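Local coordinates for protein triphenylmethane reductase (Citrobacter sp., PDB 2JL1) that probably reduces triphenylmethane dyes with NADP(H) as cofactor, as an NmrA-like member of the Rossmann-fold reductases, at residues N140-T144 with D145-N149; N171-R175 with N176-L180; S273-L277 with K278-K282. All blocks are in the same frame, centred on the assembly; numbering follows the deposited sequence. Where two conformers were deposited one is given.

The three contacts are local ones, each where a loop runs into a helix. They come in series along the chain: contact 1 follows strand 135-140 and enters helix 144-147, contact 2 enters helix 175-186, and contact 3 enters helix 277-285. Contacts 1 and 2 have centres about 8 Å apart and both touch NADP. Asp-145 OD1 joins them by accepting from Arg-175 N. Contact 3 lies farther out, its centre about 12 Å from that of contact 1 and about 11 Å from contact 2's. It adjoins both, through packing of Val-148 on Val-281 and a hydrogen bond of Glu-177 OE2 with Thr-275 N. Helix 277-285 thus packs on the loops holding the nicotinamide end of NADP, without touching it.

Contact 1 (N140-T144 with D145-N149); sequences NALYT and DFFVN. With NAP (NADP nicotinamide-adenine-dinucleotide phosphate), chain B.
Thr-144 and Val-148 lie side by side, one helical turn apart, with CG2 of Thr-144 4.0 Å from CG2 of Val-148. The Thr-144 methyl is anti to its own N (OG1 at chi1 -58°), which sets it alongside Val-148. The hydroxyl goes to Ser-172 instead. Thr-144 O takes two backbone bonds, from Val-148 N at 2.8 Å and Phe-147 N at 2.9 Å. Phe-146 N binds Tyr-143 O, which also lies near CD2 of the Phe-147 ring. CD2 of Phe-146 sits 3.4 Å above one face of that ring, toward its rim, and Leu-142 CD1 meets it at the edge. The loop follows the C-terminal end of strand 135-140, where a Rossmann fold binds its dinucleotide. Tyr-143 CB meets Asp-145 OD1, which accepts from Arg-175 N, but the Tyr-143 ring leads away to NADP. The carboxamide carbon C7N of NADP lies over the centre of one ring face, 3.7 Å above it. Tyr-143 OH donates to O5D of NADP at 2.9 Å. The carboxamide is gripped at both ends: N7N of NADP donates to Ala-141 O at 3.1 Å, and O7N of NADP accepts from Tyr-143 N at 2.9 Å. These two bonds limit its rotation. At the far end of the turn, Asn-149 ND2 donates to Asp-145 O almost straight, at 169°, with that oxygen close to its amide plane.

Contact 2 (N171-R175 with N176-L180); sequences NSVTR and NELAL. With NAP (NADP nicotinamide-adenine-dinucleotide phosphate), chain B.
Arg-175 works in two directions: its carbonyl O accepts from Ala-179 N at 2.8 Å, while its side chain leaves the helix start to bind NADP. The bond to the cofactor comes from NE rather than from a terminal nitrogen. Arg-175 NE donates to O2N of NADP, a nicotinamide-side phosphate oxygen, at 2.7 Å, with a bent N-H...O angle of 134°. An extended chain from CG to NE carries the guanidinium that far. Its charge would be expected to offset part of the diphosphate charge.

Thr-174 is the N-cap of this helix. Thr-174 OG1 accepts from Glu-177 N at 3.2 Å, nearly straight at 162°. OG1 reaches that N-H because it sits between the backbone N and the carbonyl carbon (chi1 63°). The Glu-177 side chain runs past the cap, extended beyond CG, with CG 3.4 Å from Thr-174 OG1. Its carboxylate goes on to Thr-275 N. A water 3.0 Å from Thr-174 OG1 also donates a weak bond to Asn-176 OD1. Thr-174 O accepts from Leu-178 N at 3.1 Å and opens the regular helical pattern. Val-173 crosses Leu-178 at about a right angle. Val-173 has two conformers, and the very short carbon contacts of this one are doubtful.

Helix 11-20 meets Arg-175 and Ala-179 through Leu-15. Helix 266-271 lies against Val-173 and Glu-177, and helix 144-147 touches Thr-174. The backbone of Val-173 bonds to those of Leu-142 and Thr-144, just after strand 135-140.

Contact 3 (S273-L277 with K278-K282); sequences SLTPL and KETVK
Thr-275 meets the first turn of helix 277-285 with its methyl. CG2 of Thr-275 lies 3.8 Å from CG of Glu-279 and 3.6 Å from OG1 of Thr-280. The Thr-275 methyl, anti to its N (OG1 at chi1 -57°), is thereby turned to the helix, and the two threonine side chains cross at about a right angle. A water donates to Thr-275 O at 2.8 Å and also bonds to Thr-280 OG1, though that second distance is doubtfully short. Pro-276 comes next, at the N-cap position. Pro-276 O accepts from Glu-279 N at 3.0 Å and from Thr-280 N at 3.3 Å, and both bonds are weak. CB of Glu-279 rests 3.5 Å from Pro-276 O. Leu-277 begins the helix. Leu-277 O takes Val-281 N at 2.9 Å, with an N-H angle of 159°, while Val-281 CG2 sits against it. The Leu-277 side chain packs on Trp-204 and Ile-212. Lys-278 curls at its outer torsions and forms a salt bridge with Glu-215, and Glu-279 bonds Gln-283. A proline side chain has no acceptor for a capping bond, so the bonds across this helix start come from backbone atoms, those of Pro-276 O being weak.

Contact 1 (N140-T144 with D145-N149)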
loop_
_atom_site.group_PDB
_atom_site.type_symbol
_atom_site.label_atom_id
_atom_site.label_comp_id
_atom_site.label_asym_id
_atom_site.label_seq_id
_atom_site.Cartn_x
_atom_site.Cartn_y
_atom_site.Cartn_z
ATOM N N ASN A 140 2.291 14.377 7.214
ATOM C CA ASN A 140 3.093 15.590 7.359
ATOM C C ASN A 140 3.278 16.314 6.031
ATOM O O ASN A 140 3.400 15.681 4.997
ATOM C CB ASN A 140 4.460 15.270 7.973
ATOM C CG ASN A 140 4.370 14.898 9.445
ATOM O OD1 ASN A 140 3.345 15.123 10.105
ATOM N ND2 ASN A 140 5.427 14.289 9.955
ATOM N N ALA A 141 3.322 17.650 6.095
ATOM C CA ALA A 141 3.802 18.475 4.999
ATOM C C ALA A 141 5.312 18.294 4.791
ATOM O O ALA A 141 6.024 17.767 5.658
ATOM C CB ALA A 141 3.528 19.956 5.319
ATOM N N LEU A 142 5.803 18.753 3.640
ATOM C CA LEU A 142 7.227 18.999 3.493
ATOM C C LEU A 142 7.728 19.870 4.653
ATOM O O LEU A 142 6.984 20.715 5.149
ATOM C CB LEU A 142 7.502 19.696 2.167
ATOM C CG LEU A 142 7.059 18.957 0.896
ATOM C CD1 LEU A 142 7.268 19.905 -0.315
ATOM C CD2 LEU A 142 7.875 17.639 0.737
ATOM N N TYR A 143 8.973 19.648 5.087
ATOM C CA TYR A 143 9.587 20.441 6.155
ATOM C C TYR A 143 10.002 21.826 5.680
ATOM O O TYR A 143 10.720 21.946 4.708
ATOM C CB TYR A 143 10.826 19.741 6.733
ATOM C CG TYR A 143 10.601 18.345 7.278
ATOM C CD1 TYR A 143 9.425 18.018 7.935
ATOM C CD2 TYR A 143 11.598 17.369 7.177
ATOM C CE1 TYR A 143 9.206 16.712 8.455
ATOM C CE2 TYR A 143 11.403 16.075 7.688
ATOM C CZ TYR A 143 10.209 15.767 8.336
ATOM O OH TYR A 143 10.007 14.524 8.859
ATOM N N THR A 144 9.550 22.865 6.384
ATOM C CA THR A 144 10.037 24.230 6.130
ATOM C C THR A 144 11.568 24.259 6.245
ATOM O O THR A 144 12.233 24.982 5.504
ATOM C CB THR A 144 9.420 25.194 7.132
ATOM O OG1 THR A 144 8.002 25.113 7.020
ATOM C CG2 THR A 144 9.873 26.649 6.897
ATOM N N ASP A 145 12.108 23.425 7.149
ATOM C CA ASP A 145 13.567 23.343 7.424
ATOM C C ASP A 145 14.362 22.929 6.201
ATOM O O ASP A 145 15.540 23.228 6.122
ATOM C CB ASP A 145 13.894 22.328 8.556
ATOM C CG ASP A 145 12.884 22.340 9.690
ATOM O OD1 ASP A 145 11.681 22.138 9.444
ATOM O OD2 ASP A 145 13.299 22.503 10.864
ATOM N N PHE A 146 13.718 22.249 5.247
ATOM C CA PHE A 146 14.374 21.842 4.004
ATOM C C PHE A 146 14.769 23.088 3.223
ATOM O O PHE A 146 15.851 23.137 2.655
ATOM C CB PHE A 146 13.480 20.919 3.154
ATOM C CG PHE A 146 14.145 20.414 1.899
ATOM C CD1 PHE A 146 15.132 19.422 1.971
ATOM C CD2 PHE A 146 13.808 20.938 0.653
ATOM C CE1 PHE A 146 15.762 18.954 0.822
ATOM C CE2 PHE A 146 14.448 20.488 -0.509
ATOM C CZ PHE A 146 15.423 19.483 -0.415
ATOM N N PHE A 147 13.914 24.114 3.267
ATOM C CA PHE A 147 14.087 25.343 2.491
ATOM C C PHE A 147 14.702 26.508 3.312
ATOM O O PHE A 147 15.353 27.406 2.774
ATOM C CB PHE A 147 12.720 25.779 1.947
ATOM C CG PHE A 147 11.962 24.676 1.251
ATOM C CD1 PHE A 147 12.348 24.244 -0.008
ATOM C CD2 PHE A 147 10.884 24.050 1.874
ATOM C CE1 PHE A 147 11.641 23.219 -0.671
ATOM C CE2 PHE A 147 10.178 23.024 1.227
ATOM C CZ PHE A 147 10.569 22.599 -0.029
ATOM N N VAL A 148 14.480 26.485 4.618
ATOM C CA VAL A 148 14.837 27.603 5.470
ATOM C C VAL A 148 15.740 27.072 6.576
ATOM O O VAL A 148 15.285 26.473 7.538
ATOM C CB VAL A 148 13.587 28.285 6.068
ATOM C CG1 VAL A 148 13.986 29.475 6.938
ATOM C CG2 VAL A 148 12.619 28.739 4.957
ATOM N N ASN A 149 17.034 27.305 6.411
ATOM C CA ASN A 149 18.050 26.744 7.291
ATOM C C ASN A 149 19.262 27.645 7.159
ATOM O O ASN A 149 19.195 28.651 6.428
ATOM C CB ASN A 149 18.376 25.280 6.909
ATOM C CG ASN A 149 18.669 25.107 5.423
ATOM O OD1 ASN A 149 19.594 25.717 4.882
ATOM N ND2 ASN A 149 17.869 24.287 4.754
HETATM P PA NAP B . 16.358 11.885 9.547
HETATM O O1A NAP B . 17.147 11.676 8.301
HETATM O O2A NAP B . 16.934 12.857 10.500
HETATM O O5B NAP B . 16.090 10.506 10.301
HETATM C C5B NAP B . 15.815 9.285 9.650
HETATM C C4B NAP B . 15.816 8.252 10.767
HETATM O O4B NAP B . 15.558 6.951 10.255
HETATM C C3B NAP B . 17.198 8.236 11.421
HETATM O O3B NAP B . 17.055 8.248 12.818
HETATM C C2B NAP B . 17.784 6.919 10.997
HETATM O O2B NAP B . 18.539 6.357 12.024
HETATM C C1B NAP B . 16.535 6.085 10.798
HETATM N N9A NAP B . 16.850 4.914 9.970
HETATM C C8A NAP B . 17.462 4.880 8.747
HETATM N N7A NAP B . 17.552 3.584 8.364
HETATM C C5A NAP B . 17.028 2.804 9.339
HETATM C C6A NAP B . 16.877 1.424 9.468
HETATM N N6A NAP B . 17.294 0.594 8.516
HETATM N N1A NAP B . 16.285 0.921 10.604
HETATM C C2A NAP B . 15.861 1.768 11.605
HETATM N N3A NAP B . 16.004 3.130 11.472
HETATM C C4A NAP B . 16.587 3.634 10.355
HETATM O O3 NAP B . 14.874 12.360 9.087
HETATM P PN NAP B . 13.881 13.456 9.725
HETATM O O1N NAP B . 13.809 13.177 11.169
HETATM O O2N NAP B . 14.285 14.808 9.249
HETATM O O5D NAP B . 12.437 13.014 9.077
HETATM C C5D NAP B . 11.836 11.783 9.457
HETATM C C4D NAP B . 11.256 10.979 8.288
HETATM O O4D NAP B . 10.381 11.806 7.539
HETATM C C3D NAP B . 12.325 10.501 7.303
HETATM O O3D NAP B . 12.833 9.218 7.567
HETATM C C2D NAP B . 11.644 10.555 5.949
HETATM O O2D NAP B . 10.981 9.362 5.584
HETATM C C1D NAP B . 10.580 11.613 6.148
HETATM N N1N NAP B . 11.012 12.834 5.447
HETATM C C2N NAP B . 10.082 13.812 5.288
HETATM C C3N NAP B . 10.399 14.953 4.608
HETATM C C7N NAP B . 9.395 16.007 4.413
HETATM O O7N NAP B . 9.854 17.213 3.808
HETATM N N7N NAP B . 8.136 15.736 4.777
HETATM C C4N NAP B . 11.719 15.162 4.158
HETATM C C5N NAP B . 12.674 14.207 4.409
HETATM C C6N NAP B . 12.294 13.004 5.015
HETATM P P2B NAP B . 20.140 6.550 12.110
HETATM O O1X NAP B . 20.402 7.689 13.076
HETATM O O2X NAP B . 20.756 6.884 10.762
HETATM O O3X NAP B . 20.670 5.231 12.632
#

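Contact 2 (N171-R175 with N176-L180)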
loop_
_atom_site.group_PDB
_atom_site.type_symbol
_atom_site.label_atom_id
_atom_site.label_comp_id
_atom_site.label_asym_id
_atom_site.label_seq_id
_atom_site.Cartn_x
_atom_site.Cartn_y
_atom_site.Cartn_z
ATOM N N ASN A 171 3.084 24.802 1.439
ATOM C CA ASN A 171 2.287 24.611 2.666
ATOM C C ASN A 171 3.129 23.953 3.775
ATOM O O ASN A 171 2.589 23.342 4.723
ATOM C CB ASN A 171 1.064 23.752 2.323
ATOM C CG ASN A 171 1.460 22.342 1.904
ATOM O OD1 ASN A 171 2.668 22.001 1.889
ATOM N ND2 ASN A 171 0.473 21.520 1.567
ATOM N N SER A 172 4.454 24.097 3.662
ATOM C CA SER A 172 5.400 23.472 4.596
ATOM C C SER A 172 5.193 23.862 6.059
ATOM O O SER A 172 4.660 24.924 6.368
ATOM C CB SER A 172 6.849 23.764 4.185
ATOM O OG SER A 172 7.179 25.140 4.400
ATOM N N VAL A 173 5.592 22.993 6.972
ATOM C CA VAL A 173 5.637 23.367 8.387
ATOM C C VAL A 173 6.935 22.802 8.969
ATOM O O VAL A 173 7.468 21.814 8.466
ATOM C CB VAL A 173 4.411 22.851 9.175
ATOM C CG1 VAL A 173 3.117 23.584 8.778
ATOM C CG2 VAL A 173 4.249 21.363 8.967
ATOM N N THR A 174 7.426 23.418 10.035
ATOM C CA THR A 174 8.709 23.026 10.644
ATOM C C THR A 174 8.620 21.610 11.264
ATOM O O THR A 174 7.552 21.170 11.703
ATOM C CB THR A 174 9.175 24.018 11.705
ATOM O OG1 THR A 174 8.226 24.049 12.767
ATOM C CG2 THR A 174 9.341 25.479 11.128
ATOM N N ARG A 175 9.745 20.901 11.288
ATOM C CA ARG A 175 9.849 19.611 11.999
ATOM C C ARG A 175 9.403 19.767 13.429
ATOM O O ARG A 175 8.761 18.872 13.976
ATOM C CB ARG A 175 11.284 19.133 12.052
ATOM C CG ARG A 175 11.738 18.397 10.868
ATOM C CD ARG A 175 13.058 17.724 11.187
ATOM N NE ARG A 175 13.693 17.394 9.923
ATOM C CZ ARG A 175 14.600 18.162 9.334
ATOM N NH1 ARG A 175 15.016 19.270 9.932
ATOM N NH2 ARG A 175 15.108 17.796 8.166
ATOM N N ASN A 176 9.769 20.896 14.036
ATOM C CA ASN A 176 9.410 21.163 15.420
ATOM C C ASN A 176 7.907 21.104 15.648
ATOM O O ASN A 176 7.452 20.424 16.556
ATOM C CB ASN A 176 9.973 22.488 15.910
ATOM C CG ASN A 176 9.628 22.739 17.340
ATOM O OD1 ASN A 176 8.965 23.719 17.662
ATOM N ND2 ASN A 176 10.029 21.830 18.208
ATOM N N GLU A 177 7.139 21.786 14.806
ATOM C CA GLU A 177 5.674 21.780 14.939
ATOM C C GLU A 177 5.053 20.442 14.590
ATOM O O GLU A 177 4.082 20.043 15.217
ATOM C CB GLU A 177 5.023 22.890 14.109
ATOM C CG GLU A 177 5.410 24.284 14.567
ATOM C CD GLU A 177 4.787 25.370 13.732
ATOM O OE1 GLU A 177 4.989 25.406 12.487
ATOM O OE2 GLU A 177 4.142 26.219 14.355
ATOM N N LEU A 178 5.609 19.741 13.607
ATOM C CA LEU A 178 5.130 18.390 13.287
ATOM C C LEU A 178 5.416 17.433 14.436
ATOM O O LEU A 178 4.611 16.551 14.738
ATOM C CB LEU A 178 5.781 17.870 12.021
ATOM C CG LEU A 178 5.364 18.671 10.796
ATOM C CD1 LEU A 178 6.302 18.362 9.599
ATOM C CD2 LEU A 178 3.873 18.428 10.491
ATOM N N ALA A 179 6.551 17.633 15.100
ATOM C CA ALA A 179 6.927 16.800 16.246
ATOM C C ALA A 179 6.016 17.051 17.430
ATOM O O ALA A 179 5.673 16.129 18.178
ATOM C CB ALA A 179 8.369 17.065 16.641
ATOM N N LEU A 180 5.665 18.319 17.617
ATOM C CA LEU A 180 4.716 18.736 18.650
ATOM C C LEU A 180 3.353 18.094 18.419
ATOM O O LEU A 180 2.727 17.598 19.357
ATOM C CB LEU A 180 4.613 20.277 18.711
ATOM C CG LEU A 180 3.556 20.876 19.627
ATOM C CD1 LEU A 180 3.672 20.320 21.087
ATOM C CD2 LEU A 180 3.642 22.402 19.633
HETATM P PA NAP B . 16.358 11.885 9.547
HETATM O O1A NAP B . 17.147 11.676 8.301
HETATM O O2A NAP B . 16.934 12.857 10.500
HETATM O O5B NAP B . 16.090 10.506 10.301
HETATM C C5B NAP B . 15.815 9.285 9.650
HETATM C C4B NAP B . 15.816 8.252 10.767
HETATM O O4B NAP B . 15.558 6.951 10.255
HETATM C C3B NAP B . 17.198 8.236 11.421
HETATM O O3B NAP B . 17.055 8.248 12.818
HETATM C C2B NAP B . 17.784 6.919 10.997
HETATM O O2B NAP B . 18.539 6.357 12.024
HETATM C C1B NAP B . 16.535 6.085 10.798
HETATM N N9A NAP B . 16.850 4.914 9.970
HETATM C C8A NAP B . 17.462 4.880 8.747
HETATM N N7A NAP B . 17.552 3.584 8.364
HETATM C C5A NAP B . 17.028 2.804 9.339
HETATM C C6A NAP B . 16.877 1.424 9.468
HETATM N N6A NAP B . 17.294 0.594 8.516
HETATM N N1A NAP B . 16.285 0.921 10.604
HETATM C C2A NAP B . 15.861 1.768 11.605
HETATM N N3A NAP B . 16.004 3.130 11.472
HETATM C C4A NAP B . 16.587 3.634 10.355
HETATM O O3 NAP B . 14.874 12.360 9.087
HETATM P PN NAP B . 13.881 13.456 9.725
HETATM O O1N NAP B . 13.809 13.177 11.169
HETATM O O2N NAP B . 14.285 14.808 9.249
HETATM O O5D NAP B . 12.437 13.014 9.077
HETATM C C5D NAP B . 11.836 11.783 9.457
HETATM C C4D NAP B . 11.256 10.979 8.288
HETATM O O4D NAP B . 10.381 11.806 7.539
HETATM C C3D NAP B . 12.325 10.501 7.303
HETATM O O3D NAP B . 12.833 9.218 7.567
HETATM C C2D NAP B . 11.644 10.555 5.949
HETATM O O2D NAP B . 10.981 9.362 5.584
HETATM C C1D NAP B . 10.580 11.613 6.148
HETATM N N1N NAP B . 11.012 12.834 5.447
HETATM C C2N NAP B . 10.082 13.812 5.288
HETATM C C3N NAP B . 10.399 14.953 4.608
HETATM C C7N NAP B . 9.395 16.007 4.413
HETATM O O7N NAP B . 9.854 17.213 3.808
HETATM N N7N NAP B . 8.136 15.736 4.777
HETATM C C4N NAP B . 11.719 15.162 4.158
HETATM C C5N NAP B . 12.674 14.207 4.409
HETATM C C6N NAP B . 12.294 13.004 5.015
HETATM P P2B NAP B . 20.140 6.550 12.110
HETATM O O1X NAP B . 20.402 7.689 13.076
HETATM O O2X NAP B . 20.756 6.884 10.762
HETATM O O3X NAP B . 20.670 5.231 12.632
HETATM O O HOH W 1 8.545 26.006 15.069
#

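Contact 3 (S273-L277 with K278-K282)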
loop_
_atom_site.group_PDB
_atom_site.type_symbol
_atom_site.label_atom_id
_atom_site.label_comp_id
_atom_site.label_asym_id
_atom_site.label_seq_id
_atom_site.Cartn_x
_atom_site.Cartn_y
_atom_site.Cartn_z
ATOM N N SER A 273 -1.548 28.148 17.421
ATOM C CA SER A 273 -0.907 29.040 16.441
ATOM C C SER A 273 0.363 28.452 15.851
ATOM O O SER A 273 1.151 27.838 16.573
ATOM C CB SER A 273 -0.545 30.388 17.075
ATOM O OG SER A 273 -1.701 31.124 17.410
ATOM N N LEU A 274 0.546 28.657 14.546
ATOM C CA LEU A 274 1.717 28.192 13.822
ATOM C C LEU A 274 2.794 29.266 13.825
ATOM O O LEU A 274 2.500 30.450 13.917
ATOM C CB LEU A 274 1.361 27.864 12.363
ATOM C CG LEU A 274 0.205 26.868 12.108
ATOM C CD1 LEU A 274 -0.071 26.701 10.613
ATOM C CD2 LEU A 274 0.469 25.514 12.801
ATOM N N THR A 275 4.042 28.832 13.705
ATOM C CA THR A 275 5.200 29.715 13.728
ATOM C C THR A 275 5.274 30.446 12.402
ATOM O O THR A 275 5.328 29.809 11.358
ATOM C CB THR A 275 6.467 28.890 13.930
ATOM O OG1 THR A 275 6.321 28.138 15.142
ATOM C CG2 THR A 275 7.709 29.778 14.013
ATOM N N PRO A 276 5.278 31.787 12.443
ATOM C CA PRO A 276 5.408 32.598 11.240
ATOM C C PRO A 276 6.709 32.266 10.510
ATOM O O PRO A 276 7.743 32.047 11.149
ATOM C CB PRO A 276 5.481 34.020 11.798
ATOM C CG PRO A 276 4.794 33.951 13.106
ATOM C CD PRO A 276 5.180 32.626 13.654
ATOM N N LEU A 277 6.667 32.267 9.187
ATOM C CA LEU A 277 7.862 32.001 8.369
ATOM C C LEU A 277 9.031 32.910 8.759
ATOM O O LEU A 277 10.182 32.467 8.826
ATOM C CB LEU A 277 7.528 32.162 6.883
ATOM C CG LEU A 277 8.581 31.764 5.843
ATOM C CD1 LEU A 277 8.951 30.248 5.940
ATOM C CD2 LEU A 277 7.991 32.097 4.483
ATOM N N LYS A 278 8.728 34.180 9.031
ATOM C CA LYS A 278 9.775 35.152 9.396
ATOM C C LYS A 278 10.544 34.736 10.654
ATOM O O LYS A 278 11.764 34.913 10.713
ATOM C CB LYS A 278 9.207 36.574 9.560
ATOM C CG LYS A 278 10.319 37.626 9.603
ATOM C CD LYS A 278 9.834 39.039 9.908
ATOM C CE LYS A 278 8.927 39.570 8.820
ATOM N NZ LYS A 278 9.603 39.654 7.483
ATOM N N GLU A 279 9.839 34.201 11.651
ATOM C CA GLU A 279 10.470 33.674 12.880
ATOM C C GLU A 279 11.396 32.496 12.587
ATOM O O GLU A 279 12.467 32.367 13.179
ATOM C CB GLU A 279 9.408 33.296 13.929
ATOM C CG GLU A 279 9.937 32.638 15.225
ATOM C CD GLU A 279 10.880 33.515 16.088
ATOM O OE1 GLU A 279 11.129 34.716 15.773
ATOM O OE2 GLU A 279 11.367 32.985 17.123
ATOM N N THR A 280 10.987 31.641 11.648
ATOM C CA THR A 280 11.827 30.514 11.243
ATOM C C THR A 280 13.062 31.018 10.504
ATOM O O THR A 280 14.158 30.499 10.707
ATOM C CB THR A 280 11.005 29.465 10.415
ATOM O OG1 THR A 280 9.883 29.031 11.206
ATOM C CG2 THR A 280 11.856 28.257 10.068
ATOM N N VAL A 281 12.896 32.030 9.651
ATOM C CA VAL A 281 14.047 32.622 8.949
ATOM C C VAL A 281 15.033 33.226 9.974
ATOM O O VAL A 281 16.251 33.018 9.880
ATOM C CB VAL A 281 13.621 33.669 7.865
ATOM C CG1 VAL A 281 14.822 34.443 7.332
ATOM C CG2 VAL A 281 12.868 32.984 6.699
ATOM N N LYS A 282 14.504 33.940 10.967
ATOM C CA LYS A 282 15.365 34.546 11.985
ATOM C C LYS A 282 16.165 33.497 12.734
ATOM O O LYS A 282 17.361 33.678 12.941
ATOM C CB LYS A 282 14.589 35.406 12.969
ATOM C CG LYS A 282 14.069 36.699 12.399
ATOM C CD LYS A 282 13.522 37.547 13.537
ATOM C CE LYS A 282 12.517 38.566 13.062
ATOM N NZ LYS A 282 12.144 39.458 14.207
HETATM O O HOH W 2 7.616 28.758 10.147
#